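Local coordinates for methyltransferase 1 (Methanosarcina barkeri, PDB 2I2X), which catalyses transfer of the methyl group of methanol to the cob(I)amide bound by its partner corrinoid protein MtaC, a step of methanogenesis, at residues Ser162-Gly167 / Lys267-Glu272; Glu170-Ala175 / Ala223-Phe228; Tyr186-Leu191 / Asp217-Gln222; Ala257-Ala262 / Tyr390-Asn395. All blocks are in the same frame, centred on the assembly; numbering follows the deposited sequence.

The four contacts lie in and around this subunit's TIM barrel. Along the chain, contact 3 falls within the span of contact 2, and contact 2 within that of contact 1; contact 4 opens before contact 1 closes, so those two interlock. Contacts 1 and 3 have centres about 9 Å apart and share the zinc ion; its ligands come from just after strands 160-163 and 213-216 and from the loop after helix 240-259. Contacts 2 and 3, equally close, both use helix 220-230. Contact 4, its centre about 19 Å from that of contact 2, joins helix 240-259 to helix 389-409. Contact 3 touches the other three, linking metal site, corrinoid-facing helices and the E259-R392 pair.

Contact 1: residues Ser162-Gly167 / Lys267-Glu272; sequences SVESMG and KDCGYE. With ZN (zinc ion), chain Q; K (potassium ion), chain S.
E164 OE2 is held by a potassium ion at 2.4 Å and approached by K267 NZ at 3.0 Å, a weak hydrogen bond within a salt bridge. The other carboxylate oxygen, E164 OE1, binds the zinc ion at 2.1 Å, so the group spans the two metals with one oxygen on each. C269 SG binds the zinc at 2.4 Å; C220 is a further zinc ligand, while E86 and E313 also bind the potassium. K267 CG, anti to the carbonyl carbon (chi1 -82°), lies 3.6 Å from S162 OG, which is hydrogen-bonded to G216 O; bends at chi2 and chi3 then turn CE and NZ onto the carboxylate. The ammonium also forms salt bridges with E84 and, at 3.2 Å from NZ to OD1, with D268. A methionine in place of K267 would probably leave D268 and E84 without the ammonium they share, and E164 OE2 with the potassium ion but no lysine beside it. The type I turn from K267 to G270 holds C269 with its SG 3.6 Å from E164 OE1, both on the zinc ion. With the bound corrinoid close by, this chemistry is consistent with zinc activating methanol beside the methyl acceptor.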
loop_
_atom_site.group_PDB
_atom_site.type_symbol
_atom_site.label_atom_id
_atom_site.label_comp_id
_atom_site.label_asym_id
_atom_site.label_seq_id
_atom_site.Cartn_x
_atom_site.Cartn_y
_atom_site.Cartn_z
ATOM N N SER A 162 -23.194 -2.379 9.904
ATOM C CA SER A 162 -22.498 -3.626 10.137
ATOM C C SER A 162 -21.927 -3.604 11.544
ATOM O O SER A 162 -21.891 -2.542 12.193
ATOM C CB SER A 162 -21.324 -3.736 9.172
ATOM O OG SER A 162 -21.700 -4.276 7.920
ATOM N N VAL A 163 -21.463 -4.767 12.000
ATOM C CA VAL A 163 -20.706 -4.892 13.243
ATOM C C VAL A 163 -19.878 -6.141 13.077
ATOM O O VAL A 163 -20.253 -7.021 12.320
ATOM C CB VAL A 163 -21.627 -5.053 14.521
ATOM C CG1 VAL A 163 -22.690 -6.098 14.318
ATOM C CG2 VAL A 163 -20.794 -5.424 15.760
ATOM N N GLU A 164 -18.762 -6.213 13.778
ATOM C CA GLU A 164 -18.040 -7.468 13.927
ATOM C C GLU A 164 -18.346 -7.997 15.327
ATOM O O GLU A 164 -17.681 -7.618 16.286
ATOM C CB GLU A 164 -16.539 -7.234 13.815
ATOM C CG GLU A 164 -16.204 -6.156 12.851
ATOM C CD GLU A 164 -14.934 -6.434 12.085
ATOM O OE1 GLU A 164 -14.235 -7.410 12.386
ATOM O OE2 GLU A 164 -14.609 -5.661 11.165
ATOM N N SER A 165 -19.358 -8.842 15.450
ATOM C CA SER A 165 -19.862 -9.188 16.786
ATOM C C SER A 165 -19.093 -10.308 17.506
ATOM O O SER A 165 -18.432 -11.114 16.868
ATOM C CB SER A 165 -21.372 -9.410 16.783
ATOM O OG SER A 165 -21.769 -10.439 15.910
ATOM N N MET A 166 -19.186 -10.331 18.834
ATOM C CA MET A 166 -18.311 -11.121 19.675
ATOM C C MET A 166 -18.947 -12.399 20.272
ATOM O O MET A 166 -18.320 -13.100 21.087
ATOM C CB MET A 166 -17.796 -10.252 20.823
ATOM C CG MET A 166 -16.972 -9.028 20.465
ATOM S SD MET A 166 -16.572 -8.048 21.981
ATOM C CE MET A 166 -18.197 -7.652 22.661
ATOM N N GLY A 167 -20.175 -12.722 19.884
ATOM C CA GLY A 167 -20.797 -13.959 20.390
ATOM C C GLY A 167 -19.884 -15.179 20.294
ATOM O O GLY A 167 -19.410 -15.529 19.213
ATOM N N LYS A 267 -19.698 -7.867 5.463
ATOM C CA LYS A 267 -18.374 -7.335 5.763
ATOM C C LYS A 267 -17.231 -8.023 5.084
ATOM O O LYS A 267 -17.168 -9.236 5.022
ATOM C CB LYS A 267 -18.111 -7.398 7.265
ATOM C CG LYS A 267 -18.731 -6.237 8.019
ATOM C CD LYS A 267 -17.784 -5.078 8.009
ATOM C CE LYS A 267 -16.608 -5.361 8.910
ATOM N NZ LYS A 267 -15.551 -4.375 8.627
ATOM N N ASP A 268 -16.291 -7.188 4.650
ATOM C CA ASP A 268 -15.077 -7.575 3.939
ATOM C C ASP A 268 -14.280 -8.711 4.569
ATOM O O ASP A 268 -13.837 -9.622 3.876
ATOM C CB ASP A 268 -14.190 -6.337 3.752
ATOM C CG ASP A 268 -13.888 -5.624 5.056
ATOM O OD1 ASP A 268 -14.364 -6.074 6.129
ATOM O OD2 ASP A 268 -13.157 -4.617 5.022
ATOM N N CYS A 269 -14.083 -8.661 5.875
ATOM C CA CYS A 269 -13.260 -9.675 6.534
ATOM C C CYS A 269 -13.998 -11.008 6.736
ATOM O O CYS A 269 -13.428 -11.975 7.286
ATOM C CB CYS A 269 -12.688 -9.154 7.856
ATOM S SG CYS A 269 -13.929 -8.594 9.046
ATOM N N GLY A 270 -15.232 -11.058 6.254
ATOM C CA GLY A 270 -16.015 -12.301 6.205
ATOM C C GLY A 270 -15.579 -13.157 5.027
ATOM O O GLY A 270 -16.284 -13.267 4.022
ATOM N N TYR A 271 -14.413 -13.788 5.129
ATOM C CA TYR A 271 -13.996 -14.657 4.061
ATOM C C TYR A 271 -14.995 -15.771 3.783
ATOM O O TYR A 271 -15.057 -16.274 2.658
ATOM C CB TYR A 271 -12.661 -15.256 4.402
ATOM C CG TYR A 271 -11.475 -14.312 4.280
ATOM C CD1 TYR A 271 -11.147 -13.449 5.312
ATOM C CD2 TYR A 271 -10.644 -14.340 3.153
ATOM C CE1 TYR A 271 -10.041 -12.633 5.238
ATOM C CE2 TYR A 271 -9.541 -13.510 3.059
ATOM C CZ TYR A 271 -9.236 -12.657 4.117
ATOM O OH TYR A 271 -8.118 -11.826 4.076
ATOM N N GLU A 272 -15.750 -16.180 4.810
ATOM C CA GLU A 272 -16.780 -17.179 4.646
ATOM C C GLU A 272 -17.965 -16.662 3.811
ATOM O O GLU A 272 -18.877 -17.436 3.481
ATOM C CB GLU A 272 -17.271 -17.677 6.017
ATOM C CG GLU A 272 -18.091 -16.659 6.886
ATOM C CD GLU A 272 -17.222 -15.644 7.626
ATOM O OE1 GLU A 272 -17.776 -14.960 8.535
ATOM O OE2 GLU A 272 -16.004 -15.514 7.294
HETATM ZN ZN ZN Q . -12.715 -7.909 10.990
HETATM K K K S . -12.283 -5.078 10.806
#

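Contact 2: residues Glu170-Ala175 / Ala223-Phe228; sequences EVFDYA and ANTAMF
The ring of F172 meets A226 and the T225 methyl of helix 220-230 with its edge. Its CG lies anti to the backbone N (chi1 165°), which sends the ring off helix 169-176 toward helix 220-230. At the far end, F172 CZ comes 3.9 Å from A226 CB, a methyl lying in the ring plane at the edge; A226 N is also near that plane, 3.7 Å from CZ. The side chains of F172 and T225 cross obliquely: T225 CG2 is in plane at the edge, but T225 CB, 3.7 Å from F172 CE2, approaches at a slant. An alanine at F172 is likely to open a gap beside T225 and A226, leaving the helices joined here chiefly through water. That water donates to D173 OD1 at 2.9 Å and accepts from T225 OG1 at 3.0 Å, so a polar bridge runs alongside the apolar contact. D173, T225 and F228 belong to the pocket of the corrinoid, to which D173 makes a weak hydrogen bond. Outside the two segments, F172 also packs on L184 and S187 of helix 181-210, and A226 touches A246 of helix 240-259, placing the pair of short helices against two longer ones.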
loop_
_atom_site.group_PDB
_atom_site.type_symbol
_atom_site.label_atom_id
_atom_site.label_comp_id
_atom_site.label_asym_id
_atom_site.label_seq_id
_atom_site.Cartn_x
_atom_site.Cartn_y
_atom_site.Cartn_z
ATOM N N GLU A 170 -15.235 -15.797 23.831
ATOM C CA GLU A 170 -14.533 -16.263 25.033
ATOM C C GLU A 170 -14.244 -17.770 25.001
ATOM O O GLU A 170 -13.155 -18.206 25.371
ATOM C CB GLU A 170 -15.286 -15.839 26.319
ATOM C CG GLU A 170 -16.547 -16.672 26.743
ATOM C CD GLU A 170 -17.724 -16.639 25.736
ATOM O OE1 GLU A 170 -17.568 -17.128 24.590
ATOM O OE2 GLU A 170 -18.822 -16.170 26.108
ATOM N N VAL A 171 -15.205 -18.566 24.543
ATOM C CA VAL A 171 -14.977 -20.003 24.444
ATOM C C VAL A 171 -14.100 -20.360 23.248
ATOM O O VAL A 171 -13.294 -21.297 23.332
ATOM C CB VAL A 171 -16.297 -20.822 24.452
ATOM C CG1 VAL A 171 -15.994 -22.316 24.356
ATOM C CG2 VAL A 171 -17.075 -20.527 25.715
ATOM N N PHE A 172 -14.245 -19.615 22.148
ATOM C CA PHE A 172 -13.356 -19.764 20.990
ATOM C C PHE A 172 -11.883 -19.545 21.360
ATOM O O PHE A 172 -11.016 -20.344 20.977
ATOM C CB PHE A 172 -13.740 -18.828 19.821
ATOM C CG PHE A 172 -12.649 -18.710 18.782
ATOM C CD1 PHE A 172 -12.584 -19.615 17.726
ATOM C CD2 PHE A 172 -11.637 -17.757 18.920
ATOM C CE1 PHE A 172 -11.574 -19.567 16.810
ATOM C CE2 PHE A 172 -10.595 -17.704 18.005
ATOM C CZ PHE A 172 -10.572 -18.612 16.941
ATOM N N ASP A 173 -11.598 -18.460 22.080
ATOM C CA ASP A 173 -10.212 -18.116 22.434
ATOM C C ASP A 173 -9.528 -19.203 23.239
ATOM O O ASP A 173 -8.333 -19.472 23.037
ATOM C CB ASP A 173 -10.164 -16.826 23.226
ATOM C CG ASP A 173 -10.332 -15.594 22.358
ATOM O OD1 ASP A 173 -10.090 -15.642 21.123
ATOM O OD2 ASP A 173 -10.704 -14.552 22.938
ATOM N N TYR A 174 -10.291 -19.794 24.171
ATOM C CA TYR A 174 -9.879 -20.969 24.916
ATOM C C TYR A 174 -9.700 -22.183 23.996
ATOM O O TYR A 174 -8.629 -22.780 23.984
ATOM C CB TYR A 174 -10.872 -21.259 26.067
ATOM C CG TYR A 174 -10.613 -22.552 26.815
ATOM C CD1 TYR A 174 -11.304 -23.716 26.467
ATOM C CD2 TYR A 174 -9.664 -22.617 27.857
ATOM C CE1 TYR A 174 -11.073 -24.918 27.135
ATOM C CE2 TYR A 174 -9.424 -23.821 28.554
ATOM C CZ TYR A 174 -10.140 -24.972 28.181
ATOM O OH TYR A 174 -9.954 -26.192 28.826
ATOM N N ALA A 175 -10.733 -22.541 23.228
ATOM C CA ALA A 175 -10.687 -23.701 22.321
ATOM C C ALA A 175 -9.578 -23.658 21.252
ATOM O O ALA A 175 -8.935 -24.686 20.989
ATOM C CB ALA A 175 -12.032 -23.898 21.657
ATOM N N ALA A 223 -13.247 -17.027 13.390
ATOM C CA ALA A 223 -12.549 -17.470 12.185
ATOM C C ALA A 223 -11.261 -16.646 11.761
ATOM O O ALA A 223 -10.218 -17.275 11.487
ATOM C CB ALA A 223 -13.518 -17.656 11.018
ATOM N N ASN A 224 -11.293 -15.301 11.754
ATOM C CA ASN A 224 -10.059 -14.591 11.372
ATOM C C ASN A 224 -8.946 -14.759 12.407
ATOM O O ASN A 224 -7.774 -14.888 12.027
ATOM C CB ASN A 224 -10.239 -13.112 10.904
ATOM C CG ASN A 224 -11.061 -12.985 9.575
ATOM O OD1 ASN A 224 -11.121 -13.934 8.735
ATOM N ND2 ASN A 224 -11.716 -11.807 9.395
ATOM N N THR A 225 -9.312 -14.788 13.698
ATOM C CA THR A 225 -8.341 -15.061 14.754
ATOM C C THR A 225 -7.659 -16.411 14.497
ATOM O O THR A 225 -6.424 -16.526 14.567
ATOM C CB THR A 225 -8.922 -15.000 16.200
ATOM O OG1 THR A 225 -9.474 -13.699 16.484
ATOM C CG2 THR A 225 -7.797 -15.289 17.242
ATOM N N ALA A 226 -8.446 -17.415 14.147
ATOM C CA ALA A 226 -7.845 -18.702 13.838
ATOM C C ALA A 226 -6.871 -18.576 12.653
ATOM O O ALA A 226 -5.784 -19.148 12.673
ATOM C CB ALA A 226 -8.911 -19.738 13.576
ATOM N N MET A 227 -7.246 -17.810 11.631
ATOM C CA MET A 227 -6.416 -17.658 10.441
ATOM C C MET A 227 -5.129 -16.895 10.738
ATOM O O MET A 227 -4.068 -17.225 10.214
ATOM C CB MET A 227 -7.200 -16.938 9.333
ATOM C CG MET A 227 -6.369 -16.624 8.079
ATOM S SD MET A 227 -7.341 -15.961 6.716
ATOM C CE MET A 227 -7.389 -14.240 7.177
ATOM N N PHE A 228 -5.222 -15.883 11.593
ATOM C CA PHE A 228 -4.070 -15.056 11.856
ATOM C C PHE A 228 -3.043 -15.787 12.706
ATOM O O PHE A 228 -1.847 -15.717 12.432
ATOM C CB PHE A 228 -4.466 -13.700 12.458
ATOM C CG PHE A 228 -3.362 -12.693 12.403
ATOM C CD1 PHE A 228 -2.376 -12.648 13.406
ATOM C CD2 PHE A 228 -3.254 -11.807 11.318
ATOM C CE1 PHE A 228 -1.318 -11.707 13.340
ATOM C CE2 PHE A 228 -2.200 -10.870 11.256
ATOM C CZ PHE A 228 -1.236 -10.828 12.259
HETATM O O HOH W 1 -10.826 -13.612 19.208
#

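Contact 3: residues Tyr186-Leu191 / Asp217-Gln222; sequences YSIGCL and DTDCAQ. With ZN (zinc ion), chain Q.
The side chain of Q222 lies against I188, the two running in opposite directions, and its amide ends at the backbone of S187. Q222 NE2 gives S187 O a weak hydrogen bond of 3.2 Å, with 147° at the hydrogen. Alongside, Q222 OE1 is 3.6 Å from I188 CG1, while the other branch of the same isoleucine, CG2, approaches D219 OD2 at 3.5 Å. An extended chain beyond CG (chi2 162°) gives Q222 the length to reach past I188 to that carbonyl. The wider pi-type turn of helix 181-210 matters here: L191 N, whose partner in a regular alpha helix would be S187 O, bonds to Y186 O at 2.8 Å instead, and C190 N shares that acceptor.

Around this first shell, D219 is fixed by several partners. Its OD2 accepts from A223 N, its OD1 forms a salt bridge with R253, and its backbone O takes Q222 N at 3.0 Å. R253 also pairs with D217, whose OD1 uses its anti lone pair for T218 N at 2.7 Å. Between D219 and Q222 in sequence stands C220, with SG 2.2 Å from zinc. The salt bridge and hydrogen bonds on D219, and the turn from D219 to Q222, flank this metal-binding cysteine and probably help to set the path of the backbone that delivers its sulfur to the zinc ion.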
loop_
_atom_site.group_PDB
_atom_site.type_symbol
_atom_site.label_atom_id
_atom_site.label_comp_id
_atom_site.label_asym_id
_atom_site.label_seq_id
_atom_site.Cartn_x
_atom_site.Cartn_y
_atom_site.Cartn_z
ATOM N N TYR A 186 -18.948 -25.349 19.152
ATOM C CA TYR A 186 -19.868 -24.787 20.103
ATOM C C TYR A 186 -19.788 -23.266 20.095
ATOM O O TYR A 186 -20.821 -22.591 19.955
ATOM C CB TYR A 186 -19.603 -25.380 21.495
ATOM C CG TYR A 186 -20.469 -24.862 22.607
ATOM C CD1 TYR A 186 -21.849 -25.090 22.621
ATOM C CD2 TYR A 186 -19.901 -24.194 23.705
ATOM C CE1 TYR A 186 -22.655 -24.651 23.708
ATOM C CE2 TYR A 186 -20.698 -23.739 24.788
ATOM C CZ TYR A 186 -22.058 -23.980 24.770
ATOM O OH TYR A 186 -22.818 -23.521 25.805
ATOM N N SER A 187 -18.576 -22.732 20.254
ATOM C CA SER A 187 -18.362 -21.274 20.265
ATOM C C SER A 187 -18.868 -20.575 19.032
ATOM O O SER A 187 -19.618 -19.605 19.124
ATOM C CB SER A 187 -16.882 -20.905 20.477
ATOM O OG SER A 187 -16.055 -21.633 19.611
ATOM N N ILE A 188 -18.497 -21.094 17.876
ATOM C CA ILE A 188 -18.835 -20.420 16.629
ATOM C C ILE A 188 -20.237 -20.810 16.162
ATOM O O ILE A 188 -21.120 -19.964 15.967
ATOM C CB ILE A 188 -17.783 -20.744 15.489
ATOM C CG1 ILE A 188 -16.344 -20.460 15.960
ATOM C CG2 ILE A 188 -18.140 -20.029 14.221
ATOM C CD1 ILE A 188 -15.275 -20.995 15.018
ATOM N N GLY A 189 -20.426 -22.100 15.953
ATOM C CA GLY A 189 -21.707 -22.613 15.461
ATOM C C GLY A 189 -22.878 -22.379 16.408
ATOM O O GLY A 189 -23.928 -21.949 15.975
ATOM N N CYS A 190 -22.702 -22.621 17.701
ATOM C CA CYS A 190 -23.857 -22.538 18.596
ATOM C C CYS A 190 -23.992 -21.183 19.277
ATOM O O CYS A 190 -24.952 -20.437 19.019
ATOM C CB CYS A 190 -23.848 -23.703 19.588
ATOM S SG CYS A 190 -23.730 -25.313 18.708
ATOM N N LEU A 191 -23.019 -20.848 20.128
ATOM C CA LEU A 191 -23.120 -19.608 20.859
ATOM C C LEU A 191 -23.191 -18.481 19.851
ATOM O O LEU A 191 -24.130 -17.666 19.899
ATOM C CB LEU A 191 -21.961 -19.423 21.808
ATOM C CG LEU A 191 -21.702 -20.489 22.869
ATOM C CD1 LEU A 191 -20.496 -20.066 23.708
ATOM C CD2 LEU A 191 -22.930 -20.755 23.771
ATOM N N ASP A 217 -22.586 -9.070 9.034
ATOM C CA ASP A 217 -21.609 -9.271 10.128
ATOM C C ASP A 217 -20.400 -10.034 9.556
ATOM O O ASP A 217 -20.253 -10.141 8.342
ATOM C CB ASP A 217 -22.293 -10.147 11.195
ATOM C CG ASP A 217 -21.758 -9.932 12.599
ATOM O OD1 ASP A 217 -20.552 -10.116 12.850
ATOM O OD2 ASP A 217 -22.578 -9.624 13.484
ATOM N N THR A 218 -19.561 -10.591 10.420
ATOM C CA THR A 218 -18.343 -11.321 10.014
ATOM C C THR A 218 -17.912 -12.084 11.197
ATOM O O THR A 218 -17.833 -11.519 12.305
ATOM C CB THR A 218 -17.079 -10.424 10.007
ATOM O OG1 THR A 218 -17.305 -9.245 9.288
ATOM C CG2 THR A 218 -15.917 -11.112 9.437
ATOM N N ASP A 219 -17.472 -13.305 10.951
ATOM C CA ASP A 219 -16.857 -14.038 12.022
ATOM C C ASP A 219 -15.424 -13.664 12.369
ATOM O O ASP A 219 -14.655 -14.544 12.805
ATOM C CB ASP A 219 -16.928 -15.517 11.800
ATOM C CG ASP A 219 -16.945 -16.264 13.098
ATOM O OD1 ASP A 219 -17.643 -15.792 14.039
ATOM O OD2 ASP A 219 -16.254 -17.302 13.182
ATOM N N CYS A 220 -15.071 -12.388 12.199
ATOM C CA CYS A 220 -13.713 -11.908 12.441
ATOM C C CYS A 220 -13.142 -12.330 13.789
ATOM O O CYS A 220 -12.001 -12.774 13.885
ATOM C CB CYS A 220 -13.665 -10.397 12.389
ATOM S SG CYS A 220 -11.983 -9.800 11.907
ATOM N N ALA A 221 -13.971 -12.203 14.824
ATOM C CA ALA A 221 -13.559 -12.444 16.198
ATOM C C ALA A 221 -13.204 -13.906 16.455
ATOM O O ALA A 221 -12.580 -14.208 17.468
ATOM C CB ALA A 221 -14.622 -11.940 17.174
ATOM N N GLN A 222 -13.562 -14.797 15.536
ATOM C CA GLN A 222 -13.305 -16.237 15.712
ATOM C C GLN A 222 -12.563 -16.785 14.507
ATOM O O GLN A 222 -11.366 -16.978 14.593
ATOM C CB GLN A 222 -14.608 -17.044 15.987
ATOM C CG GLN A 222 -15.373 -16.639 17.283
ATOM C CD GLN A 222 -16.832 -17.129 17.295
ATOM O OE1 GLN A 222 -17.522 -17.086 16.279
ATOM N NE2 GLN A 222 -17.289 -17.594 18.446
HETATM ZN ZN ZN Q . -12.715 -7.909 10.990
#

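Contact 4: residues Ala257-Ala262 / Tyr390-Asn395; sequences AYEAGA and YLRAKN
The carboxylate of E259 and the guanidinium of R392 meet edge to edge, their planes 26° apart and so nearly coplanar. Two nitrogens grip two oxygens end-on: R392 NH1 reaches the syn lone pair of E259 OE2 at 2.6 Å with 161° at the hydrogen, and R392 NH2 meets E259 OE1 at 2.8 Å with 155°. E259 OE1 is likewise met on its syn side, but from a position tilted out of the carboxylate plane. Both oxygens lie close to the guanidinium plane, which pins the rotation of each group by the other.

The glutamate sits on the last turn of helix 240-259, which closes in a Schellman motif. A262 N bonds to A257 O at 2.8 Å and G261 N to Y258 O at 3.0 Å, G261 being the C-prime residue with positive phi. R392 comes from helix 389-409, from the opposite direction; its chain is extended from CG to NE, and its CA is 13.8 Å from the CA of E259. Contact between the segments is accordingly confined to these two side chains, joining the C-terminal turn of helix 240-259 to the first turn of helix 389-409.

The buried charges have further partners. E259 OE2 also accepts from the backbone N of Y6, while R392 makes weak bonds from NH1 to G386 O and from NH2 to P252 O. Apolar residues L255 and V256 of helix 240-259 touch the arginine side chain.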
loop_
_atom_site.group_PDB
_atom_site.type_symbol
_atom_site.label_atom_id
_atom_site.label_comp_id
_atom_site.label_asym_id
_atom_site.label_seq_id
_atom_site.Cartn_x
_atom_site.Cartn_y
_atom_site.Cartn_z
ATOM N N ALA A 257 -27.263 -13.486 10.275
ATOM C CA ALA A 257 -27.549 -12.086 9.977
ATOM C C ALA A 257 -28.616 -11.937 8.873
ATOM O O ALA A 257 -29.556 -11.133 8.989
ATOM C CB ALA A 257 -26.267 -11.377 9.593
ATOM N N TYR A 258 -28.471 -12.740 7.823
ATOM C CA TYR A 258 -29.335 -12.653 6.641
ATOM C C TYR A 258 -30.694 -13.297 6.939
ATOM O O TYR A 258 -31.755 -12.735 6.624
ATOM C CB TYR A 258 -28.597 -13.234 5.403
ATOM C CG TYR A 258 -27.235 -12.558 5.311
ATOM C CD1 TYR A 258 -27.107 -11.236 4.825
ATOM C CD2 TYR A 258 -26.110 -13.168 5.854
ATOM C CE1 TYR A 258 -25.876 -10.582 4.840
ATOM C CE2 TYR A 258 -24.901 -12.529 5.875
ATOM C CZ TYR A 258 -24.778 -11.243 5.365
ATOM O OH TYR A 258 -23.530 -10.647 5.402
ATOM N N GLU A 259 -30.649 -14.452 7.604
ATOM C CA GLU A 259 -31.857 -15.104 8.098
ATOM C C GLU A 259 -32.655 -14.111 8.913
ATOM O O GLU A 259 -33.868 -14.064 8.817
ATOM C CB GLU A 259 -31.489 -16.353 8.911
ATOM C CG GLU A 259 -31.119 -17.498 7.990
ATOM C CD GLU A 259 -30.525 -18.708 8.671
ATOM O OE1 GLU A 259 -29.994 -18.587 9.803
ATOM O OE2 GLU A 259 -30.570 -19.796 8.043
ATOM N N ALA A 260 -31.955 -13.269 9.670
ATOM C CA ALA A 260 -32.612 -12.392 10.618
ATOM C C ALA A 260 -32.833 -11.014 10.062
ATOM O O ALA A 260 -33.112 -10.080 10.805
ATOM C CB ALA A 260 -31.820 -12.318 11.928
ATOM N N GLY A 261 -32.660 -10.857 8.764
ATOM C CA GLY A 261 -33.091 -9.618 8.154
ATOM C C GLY A 261 -32.084 -8.777 7.419
ATOM O O GLY A 261 -32.499 -7.841 6.752
ATOM N N ALA A 262 -30.786 -9.079 7.514
ATOM C CA ALA A 262 -29.794 -8.342 6.709
ATOM C C ALA A 262 -29.926 -8.763 5.254
ATOM O O ALA A 262 -30.454 -9.819 4.987
ATOM C CB ALA A 262 -28.340 -8.551 7.221
ATOM N N TYR A 390 -26.978 -26.196 15.237
ATOM C CA TYR A 390 -25.846 -27.050 15.577
ATOM C C TYR A 390 -25.544 -27.998 14.430
ATOM O O TYR A 390 -24.421 -28.067 13.928
ATOM C CB TYR A 390 -26.169 -27.855 16.827
ATOM C CG TYR A 390 -25.359 -29.117 17.033
ATOM C CD1 TYR A 390 -24.027 -29.051 17.396
ATOM C CD2 TYR A 390 -25.941 -30.372 16.891
ATOM C CE1 TYR A 390 -23.277 -30.183 17.600
ATOM C CE2 TYR A 390 -25.191 -31.548 17.105
ATOM C CZ TYR A 390 -23.851 -31.433 17.472
ATOM O OH TYR A 390 -23.072 -32.557 17.705
ATOM N N LEU A 391 -26.558 -28.746 14.028
ATOM C CA LEU A 391 -26.379 -29.775 13.042
ATOM C C LEU A 391 -25.914 -29.221 11.699
ATOM O O LEU A 391 -25.092 -29.852 11.037
ATOM C CB LEU A 391 -27.662 -30.608 12.906
ATOM C CG LEU A 391 -27.599 -31.877 12.036
ATOM C CD1 LEU A 391 -26.428 -32.785 12.401
ATOM C CD2 LEU A 391 -28.934 -32.633 12.063
ATOM N N ARG A 392 -26.447 -28.077 11.274
ATOM C CA ARG A 392 -25.972 -27.459 10.018
ATOM C C ARG A 392 -24.493 -27.082 10.091
ATOM O O ARG A 392 -23.748 -27.274 9.132
ATOM C CB ARG A 392 -26.848 -26.275 9.565
ATOM C CG ARG A 392 -26.681 -24.974 10.313
ATOM C CD ARG A 392 -27.890 -24.041 10.020
ATOM N NE ARG A 392 -27.633 -22.674 10.459
ATOM C CZ ARG A 392 -28.312 -21.598 10.065
ATOM N NH1 ARG A 392 -29.344 -21.693 9.237
ATOM N NH2 ARG A 392 -27.945 -20.410 10.502
ATOM N N ALA A 393 -24.075 -26.577 11.245
ATOM C CA ALA A 393 -22.688 -26.232 11.489
ATOM C C ALA A 393 -21.787 -27.465 11.511
ATOM O O ALA A 393 -20.664 -27.463 10.935
ATOM C CB ALA A 393 -22.552 -25.429 12.779
ATOM N N LYS A 394 -22.252 -28.521 12.172
ATOM C CA LYS A 394 -21.484 -29.766 12.170
ATOM C C LYS A 394 -21.345 -30.299 10.737
ATOM O O LYS A 394 -20.260 -30.758 10.368
ATOM C CB LYS A 394 -22.106 -30.795 13.099
ATOM C CG LYS A 394 -21.328 -32.095 13.259
ATOM C CD LYS A 394 -21.705 -32.799 14.586
ATOM C CE LYS A 394 -23.080 -33.558 14.532
ATOM N NZ LYS A 394 -23.149 -34.633 13.468
ATOM N N ASN A 395 -22.417 -30.221 9.933
ATOM C CA ASN A 395 -22.374 -30.707 8.554
ATOM C C ASN A 395 -21.253 -29.977 7.781
ATOM O O ASN A 395 -20.472 -30.597 7.058
ATOM C CB ASN A 395 -23.723 -30.503 7.839
ATOM C CG ASN A 395 -24.870 -31.402 8.408
ATOM O OD1 ASN A 395 -24.638 -32.335 9.184
ATOM N ND2 ASN A 395 -26.098 -31.104 8.002
#